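Local atomic coordinates of antibiotic biosynthesis monooxygenase (Thermus thermophilus, PDB entry 1IUJ), a protein that is of unknown function but belongs to the antibiotic biosynthesis monooxygenase family, probably acts as a monooxygenase, and binds zinc ions in the crystal. Residues 64-68 with 69-73; 20-23 with 24-28. All coordinates share one frame; numbering follows the deposited sequence.

After strand 2-8 the chain enters helix 15-29, which carries contact 2, in which residues 20-23 meet residues 24-28 one turn further on. Strands 35-43 and 50-56 of the antiparallel sheet follow, and then contact 1, where residues 64-68 at the end of helix 59-66 turn into residues 69-73 at the start of helix 69-74. Each contact is local and closes no loop, and the two lie in series, with neither nesting nor crossing. Their centres are about 13 Å apart, yet they touch: Ala70 CB packs on Leu28 O at 3.7 Å, and Glu73 rests against the Leu28 side chain. Helix 15-29 thus joins the sheet to helix 69-74.

Contact 1 (64-68 with 69-73); sequences AWTES and PAFKE. With ZN (zinc ion), chain D.
A serine N-cap at the junction of two short helices organises this contact: Ser68 sits at the N-cap, just before helix 69-74, and its OG accepts the N-H of Phe71 at 3.1 Å. The same hydroxyl donates to Trp65 O at 2.8 Å, in the carbonyl plane and on a lone pair, and Ser68 N bonds that oxygen too, so Trp65 O is gripped twice by one residue. With OG between its backbone N and carbonyl carbon (chi1 76°), Ser68 can reach both helices. The first full helical bond runs from Lys72 N to Ser68 O. Above the cap, Phe71 turns an edge toward the face of the Trp65 six-membered ring, centroids 4.6 Å apart and planes at 72°. Its CD1 stands over the indole, while its CB covers the five-membered ring. Thr66 CA lies over one face of the phenyl ring, 4.0 Å from its centroid. On the exposed side, Glu67 OE1 binds a zinc ion at 1.9 Å. Beyond the segments, Phe71 stacks on His75, whose ND1 is also hydrogen-bonded to Phe71 O, and Trp65 leans on Trp56 of strand 50-56 and Val29 of helix 15-29.

Contact 2 (20-23 with 24-28); sequences EAFR and QRARL
The main side-chain contact is between Phe22 and Arg25, three residues apart on helix 15-29, and it is a CH-pi contact. Arg25 CB sits almost over the middle of the phenyl ring, 3.8 Å from its centroid and 8° off the normal. From there the arginine chain follows the ring outward: CD packs on CD1 and CE1, and NE comes to 3.2 Å from Phe22 CE1. The guanidinium is tilted only 24° from the ring plane, with Phe22 CE1 over one of its faces. A bend at chi3 keeps the chain beside the phenyl group instead of letting it run straight past. Phe22, for its part, has CG anti to the backbone N (chi1 -155°), which carries the ring to lie beneath this aliphatic stem.

Apolar packing adds a looser approach of Phe22 CE2 to Ala26 CB at 4.3 Å.

Among the backbone bonds, Ala26 N donates to Phe22 O at 3.2 Å as a regular i to i+4 bond; the same-span Arg27 N to Arg23 O is weak, as is the shorter-span Gln24 N to Ala21 O. Two side chains also approach backbone oxygens. The methylenes of Arg27 pass Arg23 O, with CG 3.6 Å from it. The Gln24 side chain folds back along the helix, and its NE2 lies 2.9 Å from Glu20 O.

In the ferredoxin-like fold, this helix packs on the sheet through Phe22, which meets Asn38 and Val40 of strand 35-43, and Ala26, which meets Asn38. The Arg25 side chain touches His75 and Arg77, near a bound zinc ion. Arg23 and Ala26 pack on Leu99 of the second subunit, which brings helix 15-29 into the dimer interface.

Contact 1 (64-68 with 69-73)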
ATOM      1  N   ALA B  64     -13.254   8.311  13.046  1.00 11.40           N
ATOM      2  CA  ALA B  64     -13.726   7.894  14.372  1.00 12.12           C
ATOM      3  C   ALA B  64     -12.613   7.169  15.137  1.00 11.49           C
ATOM      4  O   ALA B  64     -12.369   7.381  16.339  1.00 13.08           O
ATOM      5  CB  ALA B  64     -14.941   7.029  14.219  1.00 12.54           C
ATOM      6  N   TRP B  65     -11.895   6.321  14.418  1.00 11.92           N
ATOM      7  CA  TRP B  65     -10.781   5.642  15.002  1.00 12.80           C
ATOM      8  C   TRP B  65      -9.706   6.591  15.536  1.00 11.58           C
ATOM      9  O   TRP B  65      -9.214   6.415  16.639  1.00 12.42           O
ATOM     10  CB  TRP B  65     -10.162   4.702  13.980  1.00 13.98           C
ATOM     11  CG  TRP B  65      -9.093   3.980  14.645  1.00 18.44           C
ATOM     12  CD1 TRP B  65      -9.195   3.288  15.840  1.00 25.18           C
ATOM     13  CD2 TRP B  65      -7.736   3.918  14.267  1.00 27.08           C
ATOM     14  NE1 TRP B  65      -7.973   2.790  16.197  1.00 28.13           N
ATOM     15  CE2 TRP B  65      -7.057   3.152  15.243  1.00 27.16           C
ATOM     16  CE3 TRP B  65      -7.015   4.412  13.190  1.00 24.76           C
ATOM     17  CZ2 TRP B  65      -5.692   2.867  15.162  1.00 28.18           C
ATOM     18  CZ3 TRP B  65      -5.661   4.130  13.104  1.00 27.26           C
ATOM     19  CH2 TRP B  65      -5.009   3.369  14.088  1.00 30.78           C
ATOM     20  N   THR B  66      -9.317   7.603  14.764  1.00 10.81           N
ATOM     21  CA  THR B  66      -8.295   8.549  15.236  1.00 10.94           C
ATOM     22  C   THR B  66      -8.686   9.274  16.516  1.00 10.77           C
ATOM     23  O   THR B  66      -7.823   9.729  17.236  1.00 12.52           O
ATOM     24  CB  THR B  66      -7.876   9.606  14.183  1.00  9.79           C
ATOM     25  OG1 THR B  66      -9.005  10.463  13.874  1.00 11.14           O
ATOM     26  CG2 THR B  66      -7.449   8.955  12.846  1.00 10.70           C
ATOM     27  N   GLU B  67      -9.988   9.364  16.790  1.00 12.44           N
ATOM     28  CA  GLU B  67     -10.463  10.039  17.977  1.00 13.35           C
ATOM     29  C   GLU B  67     -10.719   9.106  19.161  1.00 14.02           C
ATOM     30  O   GLU B  67     -11.162   9.584  20.204  1.00 15.19           O
ATOM     31  CB  GLU B  67     -11.707  10.851  17.631  1.00 12.90           C
ATOM     32  CG  GLU B  67     -11.330  12.026  16.710  1.00 11.09           C
ATOM     33  CD  GLU B  67     -12.518  12.764  16.127  1.00 11.23           C
ATOM     34  OE1 GLU B  67     -13.678  12.455  16.419  1.00 13.08           O
ATOM     35  OE2 GLU B  67     -12.245  13.637  15.277  1.00 12.48           O
ATOM     36  N   SER B  68     -10.374   7.828  19.014  1.00 12.92           N
ATOM     37  CA  SER B  68     -10.715   6.799  20.006  1.00 13.03           C
ATOM     38  C   SER B  68      -9.648   6.567  21.063  1.00 13.81           C
ATOM     39  O   SER B  68      -8.467   6.761  20.838  1.00 12.92           O
ATOM     40  CB  SER B  68     -11.010   5.481  19.273  1.00 12.57           C
ATOM     41  OG  SER B  68      -9.836   4.833  18.820  1.00 16.19           O
ATOM     42  N   PRO B  69     -10.060   6.101  22.235  1.00 13.94           N
ATOM     43  CA  PRO B  69      -9.096   5.701  23.248  1.00 14.26           C
ATOM     44  C   PRO B  69      -8.209   4.549  22.784  1.00 12.68           C
ATOM     45  O   PRO B  69      -7.053   4.570  23.168  1.00 13.65           O
ATOM     46  CB  PRO B  69      -9.985   5.313  24.453  1.00 14.38           C
ATOM     47  CG  PRO B  69     -11.305   5.057  23.881  1.00 16.25           C
ATOM     48  CD  PRO B  69     -11.456   5.941  22.692  1.00 15.48           C
ATOM     49  N   ALA B  70      -8.715   3.617  21.960  1.00 14.11           N
ATOM     50  CA  ALA B  70      -7.888   2.549  21.369  1.00 13.99           C
ATOM     51  C   ALA B  70      -6.718   3.128  20.558  1.00 13.92           C
ATOM     52  O   ALA B  70      -5.577   2.650  20.640  1.00 13.89           O
ATOM     53  CB  ALA B  70      -8.753   1.646  20.490  1.00 15.41           C
ATOM     54  N   PHE B  71      -6.991   4.157  19.765  1.00 13.68           N
ATOM     55  CA  PHE B  71      -5.908   4.721  18.946  1.00 14.16           C
ATOM     56  C   PHE B  71      -4.843   5.353  19.843  1.00 14.29           C
ATOM     57  O   PHE B  71      -3.630   5.174  19.629  1.00 13.90           O
ATOM     58  CB  PHE B  71      -6.531   5.739  17.997  1.00 13.51           C
ATOM     59  CG  PHE B  71      -5.549   6.566  17.204  1.00 14.46           C
ATOM     60  CD1 PHE B  71      -5.439   6.323  15.863  1.00 12.84           C
ATOM     61  CD2 PHE B  71      -4.784   7.590  17.781  1.00 14.15           C
ATOM     62  CE1 PHE B  71      -4.543   7.082  15.091  1.00 11.45           C
ATOM     63  CE2 PHE B  71      -3.900   8.342  17.007  1.00 15.31           C
ATOM     64  CZ  PHE B  71      -3.799   8.067  15.663  1.00 14.66           C
ATOM     65  N   LYS B  72      -5.288   6.071  20.864  1.00 15.20           N
ATOM     66  CA  LYS B  72      -4.369   6.691  21.811  1.00 17.35           C
ATOM     67  C   LYS B  72      -3.509   5.649  22.546  1.00 18.96           C
ATOM     68  O   LYS B  72      -2.319   5.857  22.733  1.00 20.22           O
ATOM     69  CB  LYS B  72      -5.191   7.521  22.789  1.00 17.92           C
ATOM     70  CG  LYS B  72      -4.390   8.433  23.659  1.00 19.62           C
ATOM     71  CD  LYS B  72      -5.320   9.463  24.297  1.00 23.45           C
ATOM     72  CE  LYS B  72      -4.568  10.738  24.633  1.00 30.35           C
ATOM     73  NZ  LYS B  72      -3.706  10.559  25.842  1.00 32.30           N
ATOM     74  N   GLU B  73      -4.098   4.527  22.956  1.00 19.80           N
ATOM     75  CA  GLU B  73      -3.313   3.475  23.601  1.00 20.89           C
ATOM     76  C   GLU B  73      -2.320   2.832  22.627  1.00 21.60           C
ATOM     77  O   GLU B  73      -1.183   2.491  23.012  1.00 22.06           O
ATOM     78  CB  GLU B  73      -4.221   2.401  24.221  1.00 21.64           C
ATOM     79  CG  GLU B  73      -3.403   1.312  24.924  1.00 24.10           C
ATOM     80  CD  GLU B  73      -4.156   0.507  25.978  1.00 26.27           C
ATOM     81  OE1 GLU B  73      -5.394   0.381  25.918  1.00 23.36           O
ATOM     82  OE2 GLU B  73      -3.471  -0.033  26.877  1.00 29.35           O
TER
HETATM   83 ZN    ZN D2001     -15.131  13.716  16.116  1.00 13.68          ZN

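Contact 2 (20-23 with 24-28)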
ATOM      1  N   GLU B  20       7.307  -5.589  17.086  1.00 23.03           N
ATOM      2  CA  GLU B  20       6.784  -6.121  18.350  1.00 25.96           C
ATOM      3  C   GLU B  20       5.814  -5.103  18.907  1.00 26.57           C
ATOM      4  O   GLU B  20       4.705  -5.448  19.312  1.00 27.62           O
ATOM      5  CB  GLU B  20       7.938  -6.342  19.347  1.00 26.44           C
ATOM      6  CG  GLU B  20       7.895  -7.642  20.157  1.00 31.01           C
ATOM      7  CD  GLU B  20       9.243  -7.996  20.820  1.00 34.71           C
ATOM      8  OE1 GLU B  20       9.254  -8.774  21.817  1.00 36.20           O
ATOM      9  OE2 GLU B  20      10.302  -7.496  20.365  1.00 34.77           O
ATOM     10  N   ALA B  21       6.224  -3.836  18.881  1.00 27.59           N
ATOM     11  CA  ALA B  21       5.372  -2.736  19.306  1.00 28.18           C
ATOM     12  C   ALA B  21       4.118  -2.617  18.429  1.00 28.24           C
ATOM     13  O   ALA B  21       3.010  -2.448  18.944  1.00 29.34           O
ATOM     14  CB  ALA B  21       6.161  -1.418  19.345  1.00 28.06           C
ATOM     15  N   PHE B  22       4.264  -2.731  17.111  1.00 27.98           N
ATOM     16  CA  PHE B  22       3.105  -2.631  16.233  1.00 27.39           C
ATOM     17  C   PHE B  22       2.135  -3.825  16.192  1.00 27.58           C
ATOM     18  O   PHE B  22       0.978  -3.704  15.741  1.00 27.04           O
ATOM     19  CB  PHE B  22       3.452  -2.211  14.811  1.00 27.48           C
ATOM     20  CG  PHE B  22       2.299  -1.569  14.142  1.00 28.61           C
ATOM     21  CD1 PHE B  22       2.270  -0.194  13.929  1.00 29.42           C
ATOM     22  CD2 PHE B  22       1.164  -2.336  13.821  1.00 29.47           C
ATOM     23  CE1 PHE B  22       1.151   0.381  13.343  1.00 29.66           C
ATOM     24  CE2 PHE B  22       0.024  -1.765  13.249  1.00 24.41           C
ATOM     25  CZ  PHE B  22       0.030  -0.402  13.014  1.00 31.73           C
ATOM     26  N   ARG B  23       2.608  -4.975  16.643  1.00 27.78           N
ATOM     27  CA  ARG B  23       1.729  -6.124  16.796  1.00 28.44           C
ATOM     28  C   ARG B  23       0.610  -5.757  17.776  1.00 28.75           C
ATOM     29  O   ARG B  23      -0.567  -6.122  17.577  1.00 28.78           O
ATOM     30  CB  ARG B  23       2.549  -7.309  17.286  1.00 28.05           C
ATOM     31  CG  ARG B  23       1.779  -8.605  17.466  1.00 30.16           C
ATOM     32  CD  ARG B  23       2.693  -9.783  17.703  1.00 33.09           C
ATOM     33  NE  ARG B  23       2.744 -10.702  16.559  1.00 37.69           N
ATOM     34  CZ  ARG B  23       3.636 -10.659  15.560  1.00 39.92           C
ATOM     35  NH1 ARG B  23       3.567 -11.570  14.589  1.00 39.25           N
ATOM     36  NH2 ARG B  23       4.597  -9.727  15.517  1.00 39.76           N
ATOM     37  N   GLN B  24       0.978  -5.008  18.812  1.00 29.63           N
ATOM     38  CA  GLN B  24      -0.004  -4.534  19.794  1.00 29.50           C
ATOM     39  C   GLN B  24      -1.033  -3.546  19.228  1.00 29.00           C
ATOM     40  O   GLN B  24      -2.205  -3.612  19.576  1.00 29.73           O
ATOM     41  CB  GLN B  24       0.693  -3.981  21.024  1.00 30.56           C
ATOM     42  CG  GLN B  24       0.877  -5.045  22.091  1.00 34.68           C
ATOM     43  CD  GLN B  24       2.290  -5.105  22.605  1.00 40.15           C
ATOM     44  OE1 GLN B  24       2.573  -4.627  23.708  1.00 41.23           O
ATOM     45  NE2 GLN B  24       3.183  -5.707  21.823  1.00 42.07           N
ATOM     46  N   ARG B  25      -0.607  -2.652  18.337  1.00 27.74           N
ATOM     47  CA  ARG B  25      -1.510  -1.685  17.730  1.00 26.64           C
ATOM     48  C   ARG B  25      -2.548  -2.362  16.852  1.00 26.20           C
ATOM     49  O   ARG B  25      -3.713  -1.948  16.834  1.00 26.55           O
ATOM     50  CB  ARG B  25      -0.731  -0.663  16.912  1.00 25.27           C
ATOM     51  CG  ARG B  25      -0.063   0.393  17.728  1.00 25.80           C
ATOM     52  CD  ARG B  25       0.659   1.421  16.882  1.00 23.13           C
ATOM     53  NE  ARG B  25      -0.152   2.015  15.813  1.00 24.75           N
ATOM     54  CZ  ARG B  25       0.019   3.263  15.377  1.00 22.26           C
ATOM     55  NH1 ARG B  25       0.931   3.996  15.994  1.00 24.41           N
ATOM     56  NH2 ARG B  25      -0.729   3.787  14.380  1.00 18.56           N
ATOM     57  N   ALA B  26      -2.142  -3.415  16.143  1.00 25.28           N
ATOM     58  CA  ALA B  26      -3.084  -4.132  15.303  1.00 24.64           C
ATOM     59  C   ALA B  26      -4.137  -4.780  16.216  1.00 24.07           C
ATOM     60  O   ALA B  26      -5.272  -4.882  15.833  1.00 24.78           O
ATOM     61  CB  ALA B  26      -2.376  -5.175  14.440  1.00 25.05           C
ATOM     62  N   ARG B  27      -3.738  -5.198  17.420  1.00 24.09           N
ATOM     63  CA  ARG B  27      -4.685  -5.788  18.375  1.00 23.93           C
ATOM     64  C   ARG B  27      -5.797  -4.803  18.780  1.00 22.76           C
ATOM     65  O   ARG B  27      -6.965  -5.179  18.867  1.00 23.03           O
ATOM     66  CB  ARG B  27      -3.960  -6.344  19.614  1.00 24.76           C
ATOM     67  CG  ARG B  27      -3.319  -7.709  19.358  1.00 26.72           C
ATOM     68  CD  ARG B  27      -2.267  -8.114  20.379  1.00 34.11           C
ATOM     69  NE  ARG B  27      -2.794  -8.919  21.479  1.00 38.33           N
ATOM     70  CZ  ARG B  27      -2.780  -8.556  22.762  1.00 41.77           C
ATOM     71  NH1 ARG B  27      -3.275  -9.380  23.684  1.00 43.12           N
ATOM     72  NH2 ARG B  27      -2.274  -7.376  23.135  1.00 42.99           N
ATOM     73  N   LEU B  28      -5.434  -3.544  18.999  1.00 22.05           N
ATOM     74  CA  LEU B  28      -6.388  -2.547  19.485  1.00 22.50           C
ATOM     75  C   LEU B  28      -7.373  -2.065  18.410  1.00 23.22           C
ATOM     76  O   LEU B  28      -8.456  -1.581  18.750  1.00 23.88           O
ATOM     77  CB  LEU B  28      -5.649  -1.347  20.101  1.00 22.26           C
ATOM     78  CG  LEU B  28      -5.038  -1.556  21.488  1.00 22.02           C
ATOM     79  CD1 LEU B  28      -3.943  -0.568  21.749  1.00 25.70           C
ATOM     80  CD2 LEU B  28      -6.124  -1.440  22.557  1.00 21.76           C
TER